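Local coordinates for protein beta-N-acetylhexosaminidase (Streptomyces plicatus, PDB 1JAK) that releases terminal N-acetylhexosamine residues from beta-glycosides by hydrolysis as a family 20 glycoside hydrolase, probably through substrate-assisted catalysis in an alpha/beta barrel, at residues 166-171 and 197-202; 255-260 and 283-288; 317-322 and 348-353. All blocks are in the same frame, centred on the assembly; numbering follows the deposited sequence.

In the fold
The three contacts show how a barrel assembles a binding site from loops that follow its parallel strands. They come in series along the chain: interaction 1 joins the loops after strands 159-165 and 190-194, interaction 2 the turn beyond strand 246-250 to a later loop, and interaction 3 the loop after strand 313-315 to the end of strand 346-350. The centre of interaction 2 lies about 13 Å from that of interaction 1 and about 12 Å from that of interaction 3; the outer two are about 18 Å apart. H256 of interaction 2 links them, bonding D197 and E320. Successive loops at one end of the barrel thereby share one pocket, which holds the azasugar IFG.

Interaction 1 of 3, residues 166-171 and 197-202; sequences VSRHFF and DDQGWR. With IFG ((2R,3R,4S,5R)-2-acetamido-3,4-dihydroxy-5-hydroxymethyl-piperidine), chain F.
D197 OD2 sits 3.2 Å above the centre of one face of the R168 guanidinium, and the edge of that group takes Q199 OE1, O3 of IFG and water 1. The R202 guanidinium is sandwiched instead, with G200 CA over one face and F170 CB over the opposite one, while the carbonyl oxygens of V166 and S167 lie along its edge. R168 points away at its base, but a bend at chi2 (43°) swings its end back, so that NE reaches Q199 OE1 at 2.9 Å, squarely in the guanidinium plane. NH2 forms a salt bridge with D197 OD1 at 3.1 Å, and D197 OD2 is itself hydrogen-bonded to H194. Both loops leave the C-terminal ends of adjacent barrel strands, where TIM-barrel active sites lie, and R168 lines the ligand pocket: R168 NH1, also salt-bridged to D165, and R168 NH2 both donate to O3 of IFG, each at 2.9 Å. Water 1 accepts from R168 NH2 and donates to D198 OD2. Farther along the two loops, R202 NE meets V166 O on a lone pair at 2.9 Å, and R202 NH2 bonds S167 O at 2.8 Å, both bonds bent (136° and 146° at the hydrogen).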
loop_
_atom_site.group_PDB
_atom_site.type_symbol
_atom_site.label_atom_id
_atom_site.label_comp_id
_atom_site.label_asym_id
_atom_site.label_seq_id
_atom_site.Cartn_x
_atom_site.Cartn_y
_atom_site.Cartn_z
ATOM N N VAL A 166 -3.135 3.690 11.381
ATOM C CA VAL A 166 -2.300 4.021 12.531
ATOM C C VAL A 166 -3.135 4.724 13.596
ATOM O O VAL A 166 -2.598 5.251 14.574
ATOM C CB VAL A 166 -1.095 4.924 12.135
ATOM C CG1 VAL A 166 -0.173 4.163 11.193
ATOM C CG2 VAL A 166 -1.582 6.215 11.482
ATOM N N SER A 167 -4.452 4.711 13.403
ATOM C CA SER A 167 -5.382 5.343 14.337
ATOM C C SER A 167 -5.866 4.392 15.432
ATOM O O SER A 167 -5.882 4.756 16.611
ATOM C CB SER A 167 -6.594 5.901 13.580
ATOM O OG SER A 167 -6.222 6.952 12.698
ATOM N N ARG A 168 -6.272 3.182 15.050
ATOM C CA ARG A 168 -6.755 2.207 16.033
ATOM C C ARG A 168 -5.620 1.830 16.981
ATOM O O ARG A 168 -5.806 1.781 18.197
ATOM C CB ARG A 168 -7.355 0.998 15.313
ATOM C CG ARG A 168 -8.821 1.223 14.911
ATOM C CD ARG A 168 -9.076 2.625 14.329
ATOM N NE ARG A 168 -10.492 2.814 14.003
ATOM C CZ ARG A 168 -11.062 2.426 12.866
ATOM N NH1 ARG A 168 -10.339 1.837 11.919
ATOM N NH2 ARG A 168 -12.373 2.580 12.694
ATOM N N HIS A 169 -4.449 1.543 16.423
ATOM C CA HIS A 169 -3.257 1.312 17.230
ATOM C C HIS A 169 -2.197 2.133 16.512
ATOM O O HIS A 169 -2.069 2.064 15.290
ATOM C CB HIS A 169 -2.836 -0.158 17.296
ATOM C CG HIS A 169 -3.617 -0.965 18.288
ATOM N ND1 HIS A 169 -4.700 -1.734 17.928
ATOM C CD2 HIS A 169 -3.479 -1.113 19.627
ATOM C CE1 HIS A 169 -5.197 -2.323 19.001
ATOM N NE2 HIS A 169 -4.474 -1.964 20.046
ATOM N N PHE A 170 -1.458 2.934 17.264
ATOM C CA PHE A 170 -0.431 3.771 16.669
ATOM C C PHE A 170 0.844 2.994 16.382
ATOM O O PHE A 170 1.241 2.117 17.148
ATOM C CB PHE A 170 -0.105 4.943 17.603
ATOM C CG PHE A 170 0.938 5.880 17.062
ATOM C CD1 PHE A 170 0.674 6.666 15.942
ATOM C CD2 PHE A 170 2.189 5.974 17.670
ATOM C CE1 PHE A 170 1.641 7.532 15.431
ATOM C CE2 PHE A 170 3.165 6.838 17.169
ATOM C CZ PHE A 170 2.892 7.618 16.049
ATOM N N PHE A 171 1.467 3.311 15.254
ATOM C CA PHE A 171 2.730 2.702 14.867
ATOM C C PHE A 171 3.653 3.866 14.545
ATOM O O PHE A 171 3.302 4.746 13.761
ATOM C CB PHE A 171 2.544 1.783 13.655
ATOM C CG PHE A 171 1.767 0.539 13.971
ATOM C CD1 PHE A 171 0.375 0.533 13.907
ATOM C CD2 PHE A 171 2.423 -0.610 14.406
ATOM C CE1 PHE A 171 -0.351 -0.602 14.279
ATOM C CE2 PHE A 171 1.705 -1.748 14.782
ATOM C CZ PHE A 171 0.315 -1.743 14.718
ATOM N N ASP A 197 -9.146 8.786 13.389
ATOM C CA ASP A 197 -10.355 8.002 13.551
ATOM C C ASP A 197 -10.890 8.259 14.949
ATOM O O ASP A 197 -10.542 9.266 15.573
ATOM C CB ASP A 197 -10.075 6.511 13.323
ATOM C CG ASP A 197 -11.290 5.776 12.790
ATOM O OD1 ASP A 197 -12.243 5.556 13.566
ATOM O OD2 ASP A 197 -11.300 5.440 11.587
ATOM N N ASP A 198 -11.725 7.360 15.452
ATOM C CA ASP A 198 -12.306 7.557 16.768
ATOM C C ASP A 198 -11.357 7.349 17.930
ATOM O O ASP A 198 -11.483 8.017 18.960
ATOM C CB ASP A 198 -13.527 6.654 16.926
ATOM C CG ASP A 198 -14.604 6.979 15.918
ATOM O OD1 ASP A 198 -15.000 8.161 15.843
ATOM O OD2 ASP A 198 -15.046 6.064 15.196
ATOM N N GLN A 199 -10.397 6.444 17.758
ATOM C CA GLN A 199 -9.453 6.132 18.823
ATOM C C GLN A 199 -8.154 6.932 18.810
ATOM O O GLN A 199 -7.298 6.747 19.680
ATOM C CB GLN A 199 -9.141 4.633 18.806
ATOM C CG GLN A 199 -10.389 3.755 18.923
ATOM C CD GLN A 199 -10.988 3.383 17.577
ATOM O OE1 GLN A 199 -10.811 4.090 16.583
ATOM N NE2 GLN A 199 -11.714 2.272 17.545
ATOM N N GLY A 200 -7.999 7.826 17.838
ATOM C CA GLY A 200 -6.782 8.612 17.798
ATOM C C GLY A 200 -6.626 9.561 16.626
ATOM O O GLY A 200 -7.130 9.308 15.531
ATOM N N TRP A 201 -5.928 10.664 16.879
ATOM C CA TRP A 201 -5.632 11.675 15.867
ATOM C C TRP A 201 -4.111 11.604 15.797
ATOM O O TRP A 201 -3.435 11.894 16.781
ATOM C CB TRP A 201 -6.095 13.056 16.337
ATOM C CG TRP A 201 -5.843 14.089 15.305
ATOM C CD1 TRP A 201 -4.660 14.726 15.050
ATOM C CD2 TRP A 201 -6.770 14.547 14.317
ATOM N NE1 TRP A 201 -4.794 15.550 13.957
ATOM C CE2 TRP A 201 -6.080 15.460 13.489
ATOM C CE3 TRP A 201 -8.120 14.272 14.049
ATOM C CZ2 TRP A 201 -6.694 16.101 12.407
ATOM C CZ3 TRP A 201 -8.733 14.909 12.975
ATOM C CH2 TRP A 201 -8.017 15.815 12.166
ATOM N N ARG A 202 -3.575 11.241 14.634
ATOM C CA ARG A 202 -2.139 11.020 14.519
ATOM C C ARG A 202 -1.234 12.007 13.791
ATOM O O ARG A 202 -0.097 11.662 13.470
ATOM C CB ARG A 202 -1.912 9.624 13.930
ATOM C CG ARG A 202 -2.737 8.516 14.590
ATOM C CD ARG A 202 -2.455 8.389 16.087
ATOM N NE ARG A 202 -3.166 7.249 16.665
ATOM C CZ ARG A 202 -3.424 7.104 17.962
ATOM N NH1 ARG A 202 -3.026 8.028 18.828
ATOM N NH2 ARG A 202 -4.100 6.044 18.391
HETATM N N1 IFG F . -14.880 -0.487 8.289
HETATM C C2 IFG F . -14.253 0.809 8.657
HETATM C C3 IFG F . -12.755 0.724 9.160
HETATM C C4 IFG F . -12.464 -0.505 10.047
HETATM C C5 IFG F . -12.946 -1.758 9.312
HETATM C C6 IFG F . -12.689 -3.079 10.029
HETATM C C7 IFG F . -13.891 1.335 6.281
HETATM C C8 IFG F . -13.891 2.212 5.055
HETATM C C9 IFG F . -14.443 -1.711 8.978
HETATM N N2 IFG F . -14.331 1.740 7.509
HETATM O O7 IFG F . -13.479 0.193 6.132
HETATM O O3 IFG F . -12.431 1.911 9.873
HETATM O O4 IFG F . -13.191 -0.371 11.267
HETATM O O6 IFG F . -12.683 -4.171 9.116
HETATM O O HOH W 1 -14.071 3.467 14.829
#

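Interaction 2 of 3, residues 255-260 and 283-288; sequences GHTNAA and GFSSLC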
loop_
_atom_site.group_PDB
_atom_site.type_symbol
_atom_site.label_atom_id
_atom_site.label_comp_id
_atom_site.label_asym_id
_atom_site.label_seq_id
_atom_site.Cartn_x
_atom_site.Cartn_y
_atom_site.Cartn_z
ATOM N N GLY A 255 -17.680 11.308 9.637
ATOM C CA GLY A 255 -17.733 10.235 10.616
ATOM C C GLY A 255 -16.329 9.849 11.048
ATOM O O GLY A 255 -15.356 10.386 10.517
ATOM N N HIS A 256 -16.216 8.927 12.005
ATOM C CA HIS A 256 -14.908 8.481 12.497
ATOM C C HIS A 256 -14.066 9.658 12.958
ATOM O O HIS A 256 -12.854 9.711 12.722
ATOM C CB HIS A 256 -14.179 7.717 11.390
ATOM C CG HIS A 256 -14.709 6.337 11.176
ATOM N ND1 HIS A 256 -14.409 5.291 12.022
ATOM C CD2 HIS A 256 -15.556 5.839 10.245
ATOM C CE1 HIS A 256 -15.050 4.207 11.622
ATOM N NE2 HIS A 256 -15.753 4.512 10.546
ATOM N N THR A 257 -14.715 10.581 13.655
ATOM C CA THR A 257 -14.071 11.799 14.122
ATOM C C THR A 257 -14.017 11.975 15.637
ATOM O O THR A 257 -13.767 13.079 16.114
ATOM C CB THR A 257 -14.799 13.024 13.534
ATOM O OG1 THR A 257 -16.219 12.823 13.641
ATOM C CG2 THR A 257 -14.436 13.220 12.073
ATOM N N ASN A 258 -14.230 10.913 16.407
ATOM C CA ASN A 258 -14.223 11.094 17.854
ATOM C C ASN A 258 -12.949 11.690 18.443
ATOM O O ASN A 258 -13.019 12.473 19.385
ATOM C CB ASN A 258 -14.522 9.791 18.594
ATOM C CG ASN A 258 -14.793 10.031 20.070
ATOM O OD1 ASN A 258 -15.852 10.537 20.437
ATOM N ND2 ASN A 258 -13.823 9.699 20.919
ATOM N N ALA A 259 -11.785 11.325 17.913
ATOM C CA ALA A 259 -10.542 11.861 18.465
ATOM C C ALA A 259 -10.544 13.387 18.409
ATOM O O ALA A 259 -10.115 14.050 19.353
ATOM C CB ALA A 259 -9.336 11.304 17.717
ATOM N N ALA A 260 -11.039 13.940 17.308
ATOM C CA ALA A 260 -11.107 15.391 17.159
ATOM C C ALA A 260 -12.193 15.959 18.067
ATOM O O ALA A 260 -11.983 16.961 18.757
ATOM C CB ALA A 260 -11.399 15.760 15.707
ATOM N N GLY A 283 -19.109 3.999 13.535
ATOM C CA GLY A 283 -20.351 4.649 13.138
ATOM C C GLY A 283 -21.097 5.555 14.095
ATOM O O GLY A 283 -22.125 6.122 13.722
ATOM N N PHE A 284 -20.574 5.723 15.304
ATOM C CA PHE A 284 -21.236 6.518 16.335
ATOM C C PHE A 284 -20.843 7.988 16.438
ATOM O O PHE A 284 -21.499 8.753 17.143
ATOM C CB PHE A 284 -20.992 5.854 17.688
ATOM C CG PHE A 284 -19.537 5.742 18.044
ATOM C CD1 PHE A 284 -18.865 6.813 18.622
ATOM C CD2 PHE A 284 -18.828 4.575 17.767
ATOM C CE1 PHE A 284 -17.506 6.725 18.920
ATOM C CE2 PHE A 284 -17.469 4.476 18.060
ATOM C CZ PHE A 284 -16.807 5.553 18.637
ATOM N N SER A 285 -19.778 8.385 15.752
ATOM C CA SER A 285 -19.311 9.766 15.824
ATOM C C SER A 285 -19.657 10.605 14.602
ATOM O O SER A 285 -19.805 10.085 13.498
ATOM C CB SER A 285 -17.795 9.778 16.016
ATOM O OG SER A 285 -17.173 9.077 14.955
ATOM N N SER A 286 -19.775 11.913 14.804
ATOM C CA SER A 286 -20.074 12.812 13.700
ATOM C C SER A 286 -19.730 14.267 13.984
ATOM O O SER A 286 -19.978 14.774 15.079
ATOM C CB SER A 286 -21.556 12.733 13.321
ATOM O OG SER A 286 -21.844 13.640 12.263
ATOM N N LEU A 287 -19.138 14.933 12.999
ATOM C CA LEU A 287 -18.844 16.349 13.147
ATOM C C LEU A 287 -20.234 16.969 13.105
ATOM O O LEU A 287 -21.172 16.340 12.605
ATOM C CB LEU A 287 -18.021 16.858 11.965
ATOM C CG LEU A 287 -16.610 16.287 11.827
ATOM C CD1 LEU A 287 -15.936 16.879 10.595
ATOM C CD2 LEU A 287 -15.815 16.606 13.081
ATOM N N CYS A 288 -20.384 18.183 13.620
ATOM C CA CYS A 288 -21.699 18.807 13.597
ATOM C C CYS A 288 -21.861 19.601 12.302
ATOM O O CYS A 288 -21.337 20.704 12.158
ATOM C CB CYS A 288 -21.903 19.704 14.823
ATOM S SG CYS A 288 -23.686 19.947 15.101
HETATM O O HOH W 2 -18.913 7.730 12.496
#
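S285 points its side chain at the turn formed by H256 and T257, and this is where the contact packs closely: S285 OG stands 3.1 Å from H256 N and 3.2 Å from T257 N. Its strong partner lies elsewhere, in D198 OD1, which also accepts from N258 N at the start of helix 258-263. The S285 hydroxyl gets there because OG sits between the backbone N and the carbonyl carbon (chi1 58°). Next to it, the backbone of G255 contributes a CA-H...O contact, G255 CA to S285 O at 3.6 Å. On the apolar flank, T257 and L287 meet at about a right angle, with T257 CB 3.8 Å from L287 CD2 and the methyl T257 CG2 equally near L287 CG. T257 holds the N-cap position yet makes no capping bond; its OG1 is bonded to P254 O instead. The margins are looser. Water 2 bridges H256 N and S285 O, at one end the partly exposed F284 ring comes no nearer than 4.3 Å, CE1 to N258 CB, and S286 points its CB away, its hydroxyl bonded to T324 and L287 O. H256 leaves the turn with its CB pointing away from the 283-288 loop, and its ring bonds D197 through ND1 and E320 through NE2: a polar chain beside the bound azasugar, in the ligand pocket at the C-terminal mouth of a TIM barrel.

Interaction 3 of 3, residues 317-322 and 348-353; sequences GGDEAH and VGWHQL. With IFG ((2R,3R,4S,5R)-2-acetamido-3,4-dihydroxy-5-hydroxymethyl-piperidine), chain F.
G349, near the end of strand 346-350, lays its CA 3.3 Å from G317 O, a spot where any side chain would press on that carbonyl and on L353 CD2. The next residue, W350, closes the backbone link by donating its backbone N-H to G317 O, W350 N to G317 O 2.9 Å, from above the carbonyl plane. Its CG, anti to the carbonyl carbon (chi1 -66°), sends the indole along D319, whose OD1 is 3.2 Å from W350 CD1, with the carboxylate and ring planes 60° apart. NE1 itself bonds E250. One face of the indole carries the acetamido methyl of IFG, with C8 3.4 Å above its centre, while D319 OD2 takes the amide proton of IFG N2 at 2.7 Å in a nearly straight bond (163°). An alanine in place of this tryptophan would remove the indole face, and the methyl would probably lose its flat support, leaving the acetamido group freer to turn and E250 without its indole partner. This grip is consistent with substrate-assisted catalysis, in which the acetamido group takes part; E320 OE2 meanwhile bonds the ring nitrogen N1 at 2.8 Å. Further on, Q352 packs its CB 3.3 Å from G318 O, and its OE1 bonds W367. Strand 346-350 runs between parallel strands 313-315 and 363-366, and the 3-10 segment that follows leans Q352 and L353 on helix 326-342.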
loop_
_atom_site.group_PDB
_atom_site.type_symbol
_atom_site.label_atom_id
_atom_site.label_comp_id
_atom_site.label_asym_id
_atom_site.label_seq_id
_atom_site.Cartn_x
_atom_site.Cartn_y
_atom_site.Cartn_z
ATOM N N GLY A 317 -12.036 10.400 3.460
ATOM C CA GLY A 317 -12.864 9.346 4.024
ATOM C C GLY A 317 -14.318 9.378 3.589
ATOM O O GLY A 317 -14.610 9.296 2.397
ATOM N N GLY A 318 -15.228 9.476 4.557
ATOM C CA GLY A 318 -16.649 9.522 4.239
ATOM C C GLY A 318 -17.404 8.240 4.546
ATOM O O GLY A 318 -18.606 8.134 4.290
ATOM N N ASP A 319 -16.697 7.270 5.113
ATOM C CA ASP A 319 -17.279 5.978 5.447
ATOM C C ASP A 319 -17.991 5.957 6.790
ATOM O O ASP A 319 -17.647 6.702 7.710
ATOM C CB ASP A 319 -16.183 4.919 5.506
ATOM C CG ASP A 319 -15.166 5.216 6.597
ATOM O OD1 ASP A 319 -14.557 6.302 6.541
ATOM O OD2 ASP A 319 -14.983 4.382 7.512
ATOM N N GLU A 320 -18.980 5.079 6.886
ATOM C CA GLU A 320 -19.712 4.858 8.123
ATOM C C GLU A 320 -20.090 6.102 8.928
ATOM O O GLU A 320 -19.911 6.145 10.146
ATOM C CB GLU A 320 -18.890 3.885 8.982
ATOM C CG GLU A 320 -18.513 2.613 8.213
ATOM C CD GLU A 320 -17.510 1.726 8.933
ATOM O OE1 GLU A 320 -16.740 2.232 9.776
ATOM O OE2 GLU A 320 -17.476 0.515 8.637
ATOM N N ALA A 321 -20.620 7.115 8.251
ATOM C CA ALA A 321 -21.044 8.335 8.931
ATOM C C ALA A 321 -22.491 8.084 9.348
ATOM O O ALA A 321 -23.399 8.832 8.984
ATOM C CB ALA A 321 -20.961 9.525 7.977
ATOM N N HIS A 322 -22.687 7.023 10.123
ATOM C CA HIS A 322 -24.015 6.615 10.551
ATOM C C HIS A 322 -24.714 7.507 11.566
ATOM O O HIS A 322 -25.903 7.327 11.840
ATOM C CB HIS A 322 -23.950 5.170 11.036
ATOM C CG HIS A 322 -23.389 4.233 10.011
ATOM N ND1 HIS A 322 -23.726 4.313 8.677
ATOM C CD2 HIS A 322 -22.517 3.204 10.118
ATOM C CE1 HIS A 322 -23.084 3.373 8.005
ATOM N NE2 HIS A 322 -22.345 2.687 8.856
ATOM N N VAL A 348 -10.101 12.109 -2.682
ATOM C CA VAL A 348 -10.372 10.682 -2.716
ATOM C C VAL A 348 -11.270 10.456 -1.508
ATOM O O VAL A 348 -11.101 11.107 -0.480
ATOM C CB VAL A 348 -9.103 9.826 -2.522
ATOM C CG1 VAL A 348 -9.465 8.346 -2.619
ATOM C CG2 VAL A 348 -8.053 10.190 -3.567
ATOM N N GLY A 349 -12.233 9.556 -1.640
ATOM C CA GLY A 349 -13.109 9.259 -0.523
ATOM C C GLY A 349 -13.566 7.822 -0.627
ATOM O O GLY A 349 -13.405 7.202 -1.677
ATOM N N TRP A 350 -14.105 7.267 0.454
ATOM C CA TRP A 350 -14.610 5.902 0.389
ATOM C C TRP A 350 -15.828 5.987 -0.530
ATOM O O TRP A 350 -16.341 7.087 -0.758
ATOM C CB TRP A 350 -14.965 5.398 1.788
ATOM C CG TRP A 350 -13.738 5.280 2.659
ATOM C CD1 TRP A 350 -13.335 6.147 3.632
ATOM C CD2 TRP A 350 -12.733 4.259 2.588
ATOM N NE1 TRP A 350 -12.138 5.731 4.174
ATOM C CE2 TRP A 350 -11.748 4.574 3.551
ATOM C CE3 TRP A 350 -12.572 3.105 1.807
ATOM C CZ2 TRP A 350 -10.612 3.777 3.755
ATOM C CZ3 TRP A 350 -11.441 2.309 2.010
ATOM C CH2 TRP A 350 -10.476 2.652 2.979
ATOM N N HIS A 351 -16.301 4.861 -1.057
ATOM C CA HIS A 351 -17.403 4.934 -2.015
ATOM C C HIS A 351 -18.715 5.550 -1.552
ATOM O O HIS A 351 -19.590 5.802 -2.375
ATOM C CB HIS A 351 -17.663 3.571 -2.685
ATOM C CG HIS A 351 -18.355 2.575 -1.813
ATOM N ND1 HIS A 351 -17.675 1.690 -1.002
ATOM C CD2 HIS A 351 -19.671 2.302 -1.648
ATOM C CE1 HIS A 351 -18.543 0.914 -0.379
ATOM N NE2 HIS A 351 -19.762 1.265 -0.753
ATOM N N GLN A 352 -18.864 5.797 -0.254
ATOM C CA GLN A 352 -20.080 6.446 0.229
ATOM C C GLN A 352 -20.160 7.835 -0.410
ATOM O O GLN A 352 -21.238 8.421 -0.520
ATOM C CB GLN A 352 -20.057 6.595 1.754
ATOM C CG GLN A 352 -20.402 5.328 2.525
ATOM C CD GLN A 352 -19.419 4.208 2.282
ATOM O OE1 GLN A 352 -18.209 4.421 2.292
ATOM N NE2 GLN A 352 -19.932 2.999 2.079
ATOM N N LEU A 353 -19.010 8.361 -0.826
ATOM C CA LEU A 353 -18.958 9.678 -1.459
ATOM C C LEU A 353 -19.712 9.676 -2.790
ATOM O O LEU A 353 -20.160 10.727 -3.258
ATOM C CB LEU A 353 -17.499 10.105 -1.690
ATOM C CG LEU A 353 -17.255 11.491 -2.306
ATOM C CD1 LEU A 353 -17.838 12.574 -1.409
ATOM C CD2 LEU A 353 -15.762 11.716 -2.485
HETATM N N1 IFG F . -14.880 -0.487 8.289
HETATM C C2 IFG F . -14.253 0.809 8.657
HETATM C C3 IFG F . -12.755 0.724 9.160
HETATM C C4 IFG F . -12.464 -0.505 10.047
HETATM C C5 IFG F . -12.946 -1.758 9.312
HETATM C C6 IFG F . -12.689 -3.079 10.029
HETATM C C7 IFG F . -13.891 1.335 6.281
HETATM C C8 IFG F . -13.891 2.212 5.055
HETATM C C9 IFG F . -14.443 -1.711 8.978
HETATM N N2 IFG F . -14.331 1.740 7.509
HETATM O O7 IFG F . -13.479 0.193 6.132
HETATM O O3 IFG F . -12.431 1.911 9.873
HETATM O O4 IFG F . -13.191 -0.371 11.267
HETATM O O6 IFG F . -12.683 -4.171 9.116
#